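Long-range contacts in glutathione S-transferase (Burkholderia xenovorans, PDB 2DSA), which binds glutathione and reductively dechlorinates metabolites of polychlorinated biphenyls: residues K2-P7 with C54-D59; A9-P14 with G50-L55; K107-L112 with A166-D171. All coordinates share one frame; numbering follows the deposited sequence.

Contact 1: residues K2-P7 with C54-D59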
loop_
_atom_site.group_PDB
_atom_site.type_symbol
_atom_site.label_atom_id
_atom_site.label_comp_id
_atom_site.label_asym_id
_atom_site.label_seq_id
_atom_site.Cartn_x
_atom_site.Cartn_y
_atom_site.Cartn_z
ATOM N N LYS A 2 13.761 12.378 12.854
ATOM C CA LYS A 2 12.500 12.877 13.403
ATOM C C LYS A 2 11.311 12.070 12.863
ATOM O O LYS A 2 11.242 11.766 11.666
ATOM C CB LYS A 2 12.316 14.371 13.079
ATOM C CG LYS A 2 13.503 15.248 13.518
ATOM C CD LYS A 2 13.261 16.727 13.267
ATOM C CE LYS A 2 14.478 17.560 13.708
ATOM N NZ LYS A 2 14.188 19.005 13.488
ATOM N N LEU A 3 10.389 11.715 13.749
ATOM C CA LEU A 3 9.127 11.134 13.319
ATOM C C LEU A 3 7.951 12.081 13.600
ATOM O O LEU A 3 7.670 12.439 14.741
ATOM C CB LEU A 3 8.888 9.755 13.943
ATOM C CG LEU A 3 7.555 9.125 13.496
ATOM C CD1 LEU A 3 7.601 8.713 12.001
ATOM C CD2 LEU A 3 7.162 7.957 14.387
ATOM N N TYR A 4 7.286 12.496 12.529
ATOM C CA TYR A 4 6.081 13.300 12.632
ATOM C C TYR A 4 4.909 12.375 12.924
ATOM O O TYR A 4 4.675 11.385 12.208
ATOM C CB TYR A 4 5.886 14.134 11.365
ATOM C CG TYR A 4 7.035 15.091 11.144
ATOM C CD1 TYR A 4 8.215 14.669 10.527
ATOM C CD2 TYR A 4 6.957 16.416 11.591
ATOM C CE1 TYR A 4 9.289 15.539 10.352
ATOM C CE2 TYR A 4 8.019 17.304 11.416
ATOM C CZ TYR A 4 9.181 16.859 10.805
ATOM O OH TYR A 4 10.211 17.740 10.639
ATOM N N TYR A 5 4.196 12.683 14.004
ATOM C CA TYR A 5 3.153 11.807 14.498
ATOM C C TYR A 5 1.943 12.566 15.018
ATOM O O TYR A 5 2.021 13.758 15.299
ATOM C CB TYR A 5 3.716 10.892 15.592
ATOM C CG TYR A 5 3.687 11.476 16.994
ATOM C CD1 TYR A 5 2.801 10.990 17.954
ATOM C CD2 TYR A 5 4.555 12.509 17.363
ATOM C CE1 TYR A 5 2.774 11.524 19.240
ATOM C CE2 TYR A 5 4.531 13.044 18.643
ATOM C CZ TYR A 5 3.643 12.550 19.569
ATOM O OH TYR A 5 3.628 13.080 20.836
ATOM N N SER A 6 0.821 11.862 15.124
ATOM C CA SER A 6 -0.316 12.324 15.915
ATOM C C SER A 6 -0.712 11.183 16.836
ATOM O O SER A 6 -0.752 10.027 16.396
ATOM C CB SER A 6 -1.480 12.771 15.026
ATOM O OG SER A 6 -2.533 13.349 15.802
ATOM N N PRO A 7 -0.936 11.483 18.139
ATOM C CA PRO A 7 -1.208 10.409 19.111
ATOM C C PRO A 7 -2.273 9.428 18.624
ATOM O O PRO A 7 -3.382 9.845 18.258
ATOM C CB PRO A 7 -1.698 11.171 20.351
ATOM C CG PRO A 7 -1.014 12.481 20.268
ATOM C CD PRO A 7 -0.922 12.814 18.784
ATOM N N CYS A 54 5.597 10.807 8.713
ATOM C CA CYS A 54 6.711 11.173 7.855
ATOM C C CYS A 54 7.999 10.945 8.654
ATOM O O CYS A 54 8.098 11.371 9.805
ATOM C CB CYS A 54 6.609 12.633 7.403
ATOM S SG CYS A 54 8.029 13.218 6.445
ATOM N N LEU A 55 8.970 10.266 8.057
ATOM C CA LEU A 55 10.264 10.099 8.694
ATOM C C LEU A 55 11.247 11.042 8.045
ATOM O O LEU A 55 11.403 11.043 6.821
ATOM C CB LEU A 55 10.765 8.650 8.606
ATOM C CG LEU A 55 12.084 8.314 9.323
ATOM C CD1 LEU A 55 11.892 8.159 10.831
ATOM C CD2 LEU A 55 12.699 7.062 8.725
ATOM N N GLN A 56 11.884 11.866 8.876
ATOM C CA GLN A 56 12.896 12.810 8.414
ATOM C C GLN A 56 14.241 12.236 8.853
ATOM O O GLN A 56 14.439 11.988 10.041
ATOM C CB GLN A 56 12.664 14.193 9.022
ATOM C CG GLN A 56 13.485 15.346 8.379
ATOM C CD GLN A 56 12.766 16.699 8.479
ATOM O OE1 GLN A 56 12.268 17.058 9.536
ATOM N NE2 GLN A 56 12.702 17.444 7.365
ATOM N N LEU A 57 15.133 11.979 7.895
ATOM C CA LEU A 57 16.449 11.419 8.216
ATOM C C LEU A 57 17.381 12.512 8.692
ATOM O O LEU A 57 17.190 13.689 8.373
ATOM C CB LEU A 57 17.098 10.707 7.022
ATOM C CG LEU A 57 16.359 9.662 6.188
ATOM C CD1 LEU A 57 17.322 8.993 5.222
ATOM C CD2 LEU A 57 15.675 8.642 7.065
ATOM N N ASP A 58 18.397 12.093 9.445
ATOM C CA ASP A 58 19.460 12.968 9.932
ATOM C C ASP A 58 19.894 14.018 8.885
ATOM O O ASP A 58 19.971 15.213 9.181
ATOM C CB ASP A 58 20.644 12.106 10.415
ATOM C CG ASP A 58 20.331 11.332 11.713
ATOM O OD1 ASP A 58 20.964 10.281 11.975
ATOM O OD2 ASP A 58 19.449 11.775 12.485
ATOM N N ASP A 59 20.116 13.569 7.651
ATOM C CA ASP A 59 20.621 14.432 6.575
ATOM C C ASP A 59 19.588 15.339 5.908
ATOM O O ASP A 59 19.920 16.058 4.964
ATOM C CB ASP A 59 21.346 13.579 5.518
ATOM C CG ASP A 59 20.438 12.527 4.876
ATOM O OD1 ASP A 59 20.891 11.375 4.696
ATOM O OD2 ASP A 59 19.275 12.844 4.553
#

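Contact 2: residues A9-P14 with G50-L55. With GSH (glutathione), chain E; HPX ((2Z,4E)-2-hydroxy-6-oxo-6-phenylhexa-2,4-dienoic acid), chain F.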
loop_
_atom_site.group_PDB
_atom_site.type_symbol
_atom_site.label_atom_id
_atom_site.label_comp_id
_atom_site.label_asym_id
_atom_site.label_seq_id
_atom_site.Cartn_x
_atom_site.Cartn_y
_atom_site.Cartn_z
ATOM N N ALA A 9 -2.672 7.781 15.947
ATOM C CA ALA A 9 -2.788 7.664 14.494
ATOM C C ALA A 9 -1.869 6.573 13.979
ATOM O O ALA A 9 -1.132 5.952 14.756
ATOM C CB ALA A 9 -2.464 8.994 13.827
ATOM N N CYS A 10 -1.895 6.337 12.671
ATOM C CA CYS A 10 -1.103 5.245 12.087
ATOM C C CYS A 10 0.406 5.415 12.293
ATOM O O CYS A 10 1.153 4.456 12.136
ATOM C CB CYS A 10 -1.407 5.081 10.594
ATOM S SG CYS A 10 -1.099 6.577 9.617
ATOM N N SER A 11 0.842 6.636 12.624
ATOM C CA SER A 11 2.242 6.924 12.932
ATOM C C SER A 11 2.741 6.176 14.156
ATOM O O SER A 11 3.949 6.062 14.371
ATOM C CB SER A 11 2.470 8.421 13.109
ATOM O OG SER A 11 1.397 9.017 13.790
ATOM N N LEU A 12 1.806 5.639 14.939
ATOM C CA LEU A 12 2.142 4.818 16.085
ATOM C C LEU A 12 2.889 3.562 15.621
ATOM O O LEU A 12 3.646 2.964 16.387
ATOM C CB LEU A 12 0.873 4.476 16.877
ATOM C CG LEU A 12 0.940 3.478 18.053
ATOM C CD1 LEU A 12 1.905 3.914 19.189
ATOM C CD2 LEU A 12 -0.455 3.194 18.594
ATOM N N SER A 13 2.672 3.178 14.359
ATOM C CA SER A 13 3.346 2.025 13.760
ATOM C C SER A 13 4.869 2.215 13.572
ATOM O O SER A 13 5.640 1.420 14.111
ATOM C CB SER A 13 2.653 1.620 12.445
ATOM O OG SER A 13 3.391 0.607 11.781
ATOM N N PRO A 14 5.310 3.219 12.777
ATOM C CA PRO A 14 6.749 3.513 12.833
ATOM C C PRO A 14 7.283 3.851 14.231
ATOM O O PRO A 14 8.390 3.429 14.558
ATOM C CB PRO A 14 6.936 4.706 11.874
ATOM C CG PRO A 14 5.572 5.106 11.400
ATOM C CD PRO A 14 4.610 4.025 11.752
ATOM N N GLY A 50 0.019 16.116 3.493
ATOM C CA GLY A 50 -0.522 16.643 4.737
ATOM C C GLY A 50 -0.766 15.628 5.826
ATOM O O GLY A 50 -1.256 15.979 6.888
ATOM N N TYR A 51 -0.427 14.364 5.583
ATOM C CA TYR A 51 -0.725 13.335 6.566
ATOM C C TYR A 51 0.511 12.774 7.297
ATOM O O TYR A 51 1.641 12.942 6.843
ATOM C CB TYR A 51 -1.619 12.232 5.970
ATOM C CG TYR A 51 -1.180 11.615 4.667
ATOM C CD1 TYR A 51 0.027 10.923 4.557
ATOM C CD2 TYR A 51 -2.009 11.679 3.542
ATOM C CE1 TYR A 51 0.417 10.335 3.335
ATOM C CE2 TYR A 51 -1.638 11.085 2.336
ATOM C CZ TYR A 51 -0.425 10.414 2.236
ATOM O OH TYR A 51 -0.072 9.842 1.030
ATOM N N VAL A 52 0.292 12.167 8.456
ATOM C CA VAL A 52 1.357 11.444 9.159
ATOM C C VAL A 52 1.205 9.977 8.780
ATOM O O VAL A 52 0.135 9.604 8.299
ATOM C CB VAL A 52 1.326 11.665 10.709
ATOM C CG1 VAL A 52 1.690 13.130 11.055
ATOM C CG2 VAL A 52 -0.015 11.267 11.311
ATOM N N PRO A 53 2.274 9.160 8.927
ATOM C CA PRO A 53 3.650 9.515 9.367
ATOM C C PRO A 53 4.530 10.136 8.277
ATOM O O PRO A 53 4.239 10.007 7.084
ATOM C CB PRO A 53 4.247 8.161 9.766
ATOM C CG PRO A 53 3.595 7.198 8.844
ATOM C CD PRO A 53 2.165 7.716 8.635
ATOM N N CYS A 54 5.597 10.807 8.713
ATOM C CA CYS A 54 6.711 11.173 7.855
ATOM C C CYS A 54 7.999 10.945 8.654
ATOM O O CYS A 54 8.098 11.371 9.805
ATOM C CB CYS A 54 6.609 12.633 7.403
ATOM S SG CYS A 54 8.029 13.218 6.445
ATOM N N LEU A 55 8.970 10.266 8.057
ATOM C CA LEU A 55 10.264 10.099 8.694
ATOM C C LEU A 55 11.247 11.042 8.045
ATOM O O LEU A 55 11.403 11.043 6.821
ATOM C CB LEU A 55 10.765 8.650 8.606
ATOM C CG LEU A 55 12.084 8.314 9.323
ATOM C CD1 LEU A 55 11.892 8.159 10.831
ATOM C CD2 LEU A 55 12.699 7.062 8.725
HETATM N N1 GSH E . -1.206 6.588 2.502
HETATM C CA1 GSH E . -0.840 7.097 3.830
HETATM C C1 GSH E . 0.085 6.143 4.535
HETATM O O11 GSH E . -0.080 4.904 4.416
HETATM O O12 GSH E . 1.014 6.572 5.268
HETATM C CB1 GSH E . -2.042 7.315 4.743
HETATM C CG1 GSH E . -1.618 8.034 6.034
HETATM C CD1 GSH E . -2.835 8.504 6.780
HETATM O OE1 GSH E . -4.076 8.186 6.239
HETATM N N2 GSH E . -2.667 9.190 7.914
HETATM C CA2 GSH E . -3.746 9.747 8.714
HETATM C C2 GSH E . -3.720 11.242 8.723
HETATM O O2 GSH E . -2.529 11.926 8.952
HETATM C CB2 GSH E . -3.681 9.273 10.166
HETATM S SG2 GSH E . -3.890 7.484 10.251
HETATM N N3 GSH E . -4.859 11.872 8.511
HETATM C CA3 GSH E . -5.149 12.486 7.223
HETATM C C3 GSH E . -5.232 13.959 7.442
HETATM O O31 GSH E . -4.900 14.393 8.570
HETATM O O32 GSH E . -5.616 14.736 6.538
HETATM C CB3 HPX F . -6.684 7.782 18.210
HETATM C CB4 HPX F . -7.507 6.660 18.265
HETATM C CB5 HPX F . -7.993 6.093 17.084
HETATM C CB6 HPX F . -7.645 6.650 15.857
HETATM C CB1 HPX F . -6.823 7.768 15.802
HETATM C CB2 HPX F . -6.344 8.335 16.980
HETATM C CA6 HPX F . -6.456 8.379 14.484
HETATM O OA4 HPX F . -6.107 9.550 14.449
HETATM C CA5 HPX F . -6.515 7.606 13.231
HETATM C CA4 HPX F . -6.994 8.223 12.158
HETATM C CA3 HPX F . -7.079 7.550 10.853
HETATM C CA2 HPX F . -7.258 8.244 9.722
HETATM O OA3 HPX F . -7.391 9.565 9.686
HETATM C CA1 HPX F . -7.313 7.528 8.471
HETATM O OA2 HPX F . -7.257 8.178 7.404
HETATM O OA1 HPX F . -7.403 6.287 8.513
#

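Contact 3: residues K107-L112 with A166-D171. With HPX ((2Z,4E)-2-hydroxy-6-oxo-6-phenylhexa-2,4-dienoic acid), chain F.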
loop_
_atom_site.group_PDB
_atom_site.type_symbol
_atom_site.label_atom_id
_atom_site.label_comp_id
_atom_site.label_asym_id
_atom_site.label_seq_id
_atom_site.Cartn_x
_atom_site.Cartn_y
_atom_site.Cartn_z
ATOM N N LYS A 107 -7.272 1.925 5.089
ATOM C CA LYS A 107 -8.058 2.828 4.250
ATOM C C LYS A 107 -9.577 2.672 4.395
ATOM O O LYS A 107 -10.330 3.584 4.019
ATOM C CB LYS A 107 -7.639 2.710 2.781
ATOM C CG LYS A 107 -6.363 3.475 2.471
ATOM C CD LYS A 107 -6.590 4.976 2.537
ATOM C CE LYS A 107 -5.399 5.695 3.141
ATOM N NZ LYS A 107 -5.579 7.173 3.049
ATOM N N SER A 108 -10.007 1.522 4.928
ATOM C CA SER A 108 -11.409 1.256 5.216
ATOM C C SER A 108 -11.816 1.773 6.593
ATOM O O SER A 108 -12.975 2.106 6.806
ATOM C CB SER A 108 -11.729 -0.233 5.059
ATOM O OG SER A 108 -11.782 -0.590 3.683
ATOM N N PHE A 109 -10.867 1.874 7.522
ATOM C CA PHE A 109 -11.135 2.549 8.791
ATOM C C PHE A 109 -11.340 4.046 8.591
ATOM O O PHE A 109 -12.119 4.647 9.314
ATOM C CB PHE A 109 -10.006 2.335 9.797
ATOM C CG PHE A 109 -10.142 1.087 10.623
ATOM C CD1 PHE A 109 -10.692 1.141 11.894
ATOM C CD2 PHE A 109 -9.692 -0.141 10.141
ATOM C CE1 PHE A 109 -10.803 -0.002 12.668
ATOM C CE2 PHE A 109 -9.800 -1.295 10.902
ATOM C CZ PHE A 109 -10.359 -1.230 12.172
ATOM N N SER A 110 -10.643 4.633 7.613
ATOM C CA SER A 110 -10.604 6.095 7.387
ATOM C C SER A 110 -11.953 6.834 7.368
ATOM O O SER A 110 -12.087 7.850 8.052
ATOM C CB SER A 110 -9.809 6.442 6.121
ATOM O OG SER A 110 -8.442 6.086 6.271
ATOM N N PRO A 111 -12.937 6.346 6.568
ATOM C CA PRO A 111 -14.270 6.974 6.541
ATOM C C PRO A 111 -15.023 6.888 7.872
ATOM O O PRO A 111 -15.815 7.774 8.177
ATOM C CB PRO A 111 -15.010 6.178 5.461
ATOM C CG PRO A 111 -13.918 5.533 4.641
ATOM C CD PRO A 111 -12.870 5.206 5.634
ATOM N N LEU A 112 -14.767 5.842 8.657
ATOM C CA LEU A 112 -15.371 5.697 9.987
ATOM C C LEU A 112 -14.964 6.798 10.977
ATOM O O LEU A 112 -15.734 7.133 11.877
ATOM C CB LEU A 112 -15.092 4.309 10.581
ATOM C CG LEU A 112 -15.573 3.088 9.794
ATOM C CD1 LEU A 112 -15.282 1.797 10.540
ATOM C CD2 LEU A 112 -17.061 3.183 9.454
ATOM N N ALA A 166 -11.872 -0.146 18.926
ATOM C CA ALA A 166 -12.570 0.356 20.115
ATOM C C ALA A 166 -13.148 1.754 19.904
ATOM O O ALA A 166 -14.225 2.075 20.417
ATOM C CB ALA A 166 -11.641 0.354 21.315
ATOM N N TYR A 167 -12.436 2.586 19.150
ATOM C CA TYR A 167 -12.836 3.983 18.952
ATOM C C TYR A 167 -13.945 4.187 17.926
ATOM O O TYR A 167 -14.659 5.193 17.966
ATOM C CB TYR A 167 -11.615 4.824 18.623
ATOM C CG TYR A 167 -10.601 4.776 19.737
ATOM C CD1 TYR A 167 -9.444 4.009 19.623
ATOM C CD2 TYR A 167 -10.820 5.472 20.926
ATOM C CE1 TYR A 167 -8.510 3.960 20.660
ATOM C CE2 TYR A 167 -9.898 5.430 21.972
ATOM C CZ TYR A 167 -8.743 4.674 21.835
ATOM O OH TYR A 167 -7.831 4.639 22.875
ATOM N N VAL A 168 -14.093 3.218 17.031
ATOM C CA VAL A 168 -15.137 3.235 16.007
ATOM C C VAL A 168 -16.125 2.080 16.204
ATOM O O VAL A 168 -16.833 1.686 15.274
ATOM C CB VAL A 168 -14.559 3.221 14.561
ATOM C CG1 VAL A 168 -13.940 4.564 14.210
ATOM C CG2 VAL A 168 -13.561 2.075 14.367
ATOM N N ASN A 169 -16.153 1.549 17.429
ATOM C CA ASN A 169 -17.141 0.536 17.867
ATOM C C ASN A 169 -17.131 -0.784 17.096
ATOM O O ASN A 169 -18.179 -1.420 16.943
ATOM C CB ASN A 169 -18.574 1.125 17.930
ATOM C CG ASN A 169 -18.650 2.403 18.755
ATOM O OD1 ASN A 169 -18.399 2.394 19.966
ATOM N ND2 ASN A 169 -18.982 3.518 18.098
ATOM N N ILE A 170 -15.953 -1.195 16.624
ATOM C CA ILE A 170 -15.802 -2.504 15.965
ATOM C C ILE A 170 -15.473 -3.586 16.985
ATOM O O ILE A 170 -14.456 -3.527 17.705
ATOM C CB ILE A 170 -14.770 -2.496 14.797
ATOM C CG1 ILE A 170 -15.276 -1.606 13.659
ATOM C CG2 ILE A 170 -14.523 -3.918 14.281
ATOM C CD1 ILE A 170 -14.215 -1.149 12.682
ATOM N N ASP A 171 -16.369 -4.562 17.052
ATOM C CA ASP A 171 -16.223 -5.686 17.950
ATOM C C ASP A 171 -15.347 -6.727 17.272
ATOM O O ASP A 171 -15.619 -7.130 16.144
ATOM C CB ASP A 171 -17.601 -6.277 18.270
ATOM C CG ASP A 171 -17.579 -7.210 19.466
ATOM O OD1 ASP A 171 -18.579 -7.931 19.660
ATOM O OD2 ASP A 171 -16.578 -7.227 20.219
HETATM C CB3 HPX F . -6.684 7.782 18.210
HETATM C CB4 HPX F . -7.507 6.660 18.265
HETATM C CB5 HPX F . -7.993 6.093 17.084
HETATM C CB6 HPX F . -7.645 6.650 15.857
HETATM C CB1 HPX F . -6.823 7.768 15.802
HETATM C CB2 HPX F . -6.344 8.335 16.980
HETATM C CA6 HPX F . -6.456 8.379 14.484
HETATM O OA4 HPX F . -6.107 9.550 14.449
HETATM C CA5 HPX F . -6.515 7.606 13.231
HETATM C CA4 HPX F . -6.994 8.223 12.158
HETATM C CA3 HPX F . -7.079 7.550 10.853
HETATM C CA2 HPX F . -7.258 8.244 9.722
HETATM O OA3 HPX F . -7.391 9.565 9.686
HETATM C CA1 HPX F . -7.313 7.528 8.471
HETATM O OA2 HPX F . -7.257 8.178 7.404
HETATM O OA1 HPX F . -7.403 6.287 8.513
#

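Contact 1: residues K2-P7 with C54-D59
The hydroxyl of Tyr4 gives a hydrogen bond to the side-chain amide oxygen of Gln56 over a modelled Tyr4 OH to Gln56 OE1 distance of 2.4 Å. That is shorter than such a bond normally is, so the exact length is doubtful. The phenol ring and the amide are turned 65° against each other. Gln56 reaches the hydroxyl because its CG stands anti to the backbone N (chi1 -168°) and the chain beyond it is extended. The edge of the same ring faces the backbone of 54-59: Cys54 O lies in the ring plane, 3.4 Å from Tyr4 CD1. Cys54 SG is 5.3 Å from the centroid of the Tyr4 ring and approaches it obliquely, a sulfur-aromatic contact. Lys2 and Gln56 lie side by side, pointing the same way on the face that carries Tyr4, with Lys2 CD 3.9 Å from Gln56 OE1. On the reverse face Leu3 and Leu55 meet more loosely; Leu3 CD1 instead sits 3.5 Å from Cys54 O.

Backbone geometry identifies the pairing. Lys2 and Gln56 form an antiparallel hydrogen-bonded pair, with Lys2 N to Gln56 O and Gln56 N to Lys2 O both 2.9 Å, the latter nearly straight. Leu3 with Leu55 is the next, non-hydrogen-bonded pair, after which Tyr4 N bonds to Cys54 O at 3.1 Å. The strand axes run at 159°. Strand 2-5 also bonds to 26-31 through Leu3 and Tyr5, and Leu55 packs on Ile69 and Tyr72 of helix 66-76. Strand 2-5 thus lies between 26-31, parallel to it, and 54-56, antiparallel, with a helix packed on Leu55, consistent with the thioredoxin-like N-terminal domain of glutathione S-transferases.

Contact 2: residues A9-P14 with G50-L55
Cys10 and Ser11 both tuck their side-chain heteroatom between backbone N and carbonyl carbon (chi1 58° and 39°), which brings the thiol and the hydroxyl to the bend at Val52-Pro53. Cys10 SG lands 3.6 Å from Pro53 CD, and Ser11 OG lies 3.6 Å from Val52 CG2 while also accepting a probable hydrogen bond from the backbone N of Ser6. Pro14 crosses Pro53 at about a right angle, its CG 3.7 Å from Pro53 CB. No hydrogen bond joins the two segments; the packing is largely apolar and fully buried. A type I turn from Ala9 to Leu12 leads into helix 12-21.

The peptide bond before Pro53 is cis, and Val52 offers both its backbone polar atoms to glutathione: Val52 N donates to GSH O2 and GSH N2 donates to Val52 O, each over 2.9 Å. This two-bond pairing fixes the ligand's cysteinyl unit beside Cys10. The separation of 3.0 Å between Cys10 SG and GSH SG2 is too long for a disulfide and unusually close for separate sulfurs, so its nature stays open. A cis-proline loop gripping the cysteinyl backbone of glutathione is the hallmark of the G-site in thioredoxin-fold transferases.

Contact 3: residues K107-L112 with A166-D171
Ile170 CD1 touches both Phe109 and Leu112, 3.6 Å from Phe109 CE1 and 3.8 Å from Leu112 CD1. Val168 divides its two methyls between the same partners: CG2 lies 3.8 Å from Phe109 CE1, CG1 3.8 Å from Leu112 CB. With Val168 chi1 at -73°, CG1 stands anti to the carbonyl carbon, and this splay lets each branch serve a different residue. Both methyls that reach the Phe109 ring come in obliquely, and no hydrogen bond crosses between the segments, so the contact is purely apolar.

Next outward, helix 119-139 backs the cluster: Leu129 packs on Phe109 and Val125 on Leu112, and Arg126 NH2 hydrogen-bonds Val168 O, tying the loop to helix 119-139. Flanking residues face the bound HPX. Ser110 OG is within reach of both carboxylate oxygens, 2.7 Å from HPX OA2 and a very short modelled 2.5 Å from HPX OA1, which leaves its bond undecided. One face of the Tyr167 ring covers the phenyl end, with Tyr167 CD1 3.6 Å from HPX CB4. The apolar cluster thus ties together the two segments that meet opposite ends of one ligand. Segments 107-112 and 166-171 line the pocket that holds HPX, consistent with the H-site of glutathione S-transferases.

Overall arrangement
Contacts 1 and 2 meet at the N-terminal sheet, centres about 8 Å apart, and share Cys54 and Leu55. Contact 3 belongs to the helical C-terminal domain, its centre about 17 Å from that of contact 2, and touches neither. All three are mainly buried, but contact 2 is buried throughout, whereas contact 1 has partly exposed Lys2 and Gln56 and contact 3 a partly exposed Ile170. Backbone hydrogen bonding dominates contact 1; contacts 2 and 3 have none across their segments and rely on packing. HPX bridges the domains, touching contact 2 through Ala9 and contact 3 through Ser110 and Tyr167, while glutathione lies against contact 2 and also meets Lys107.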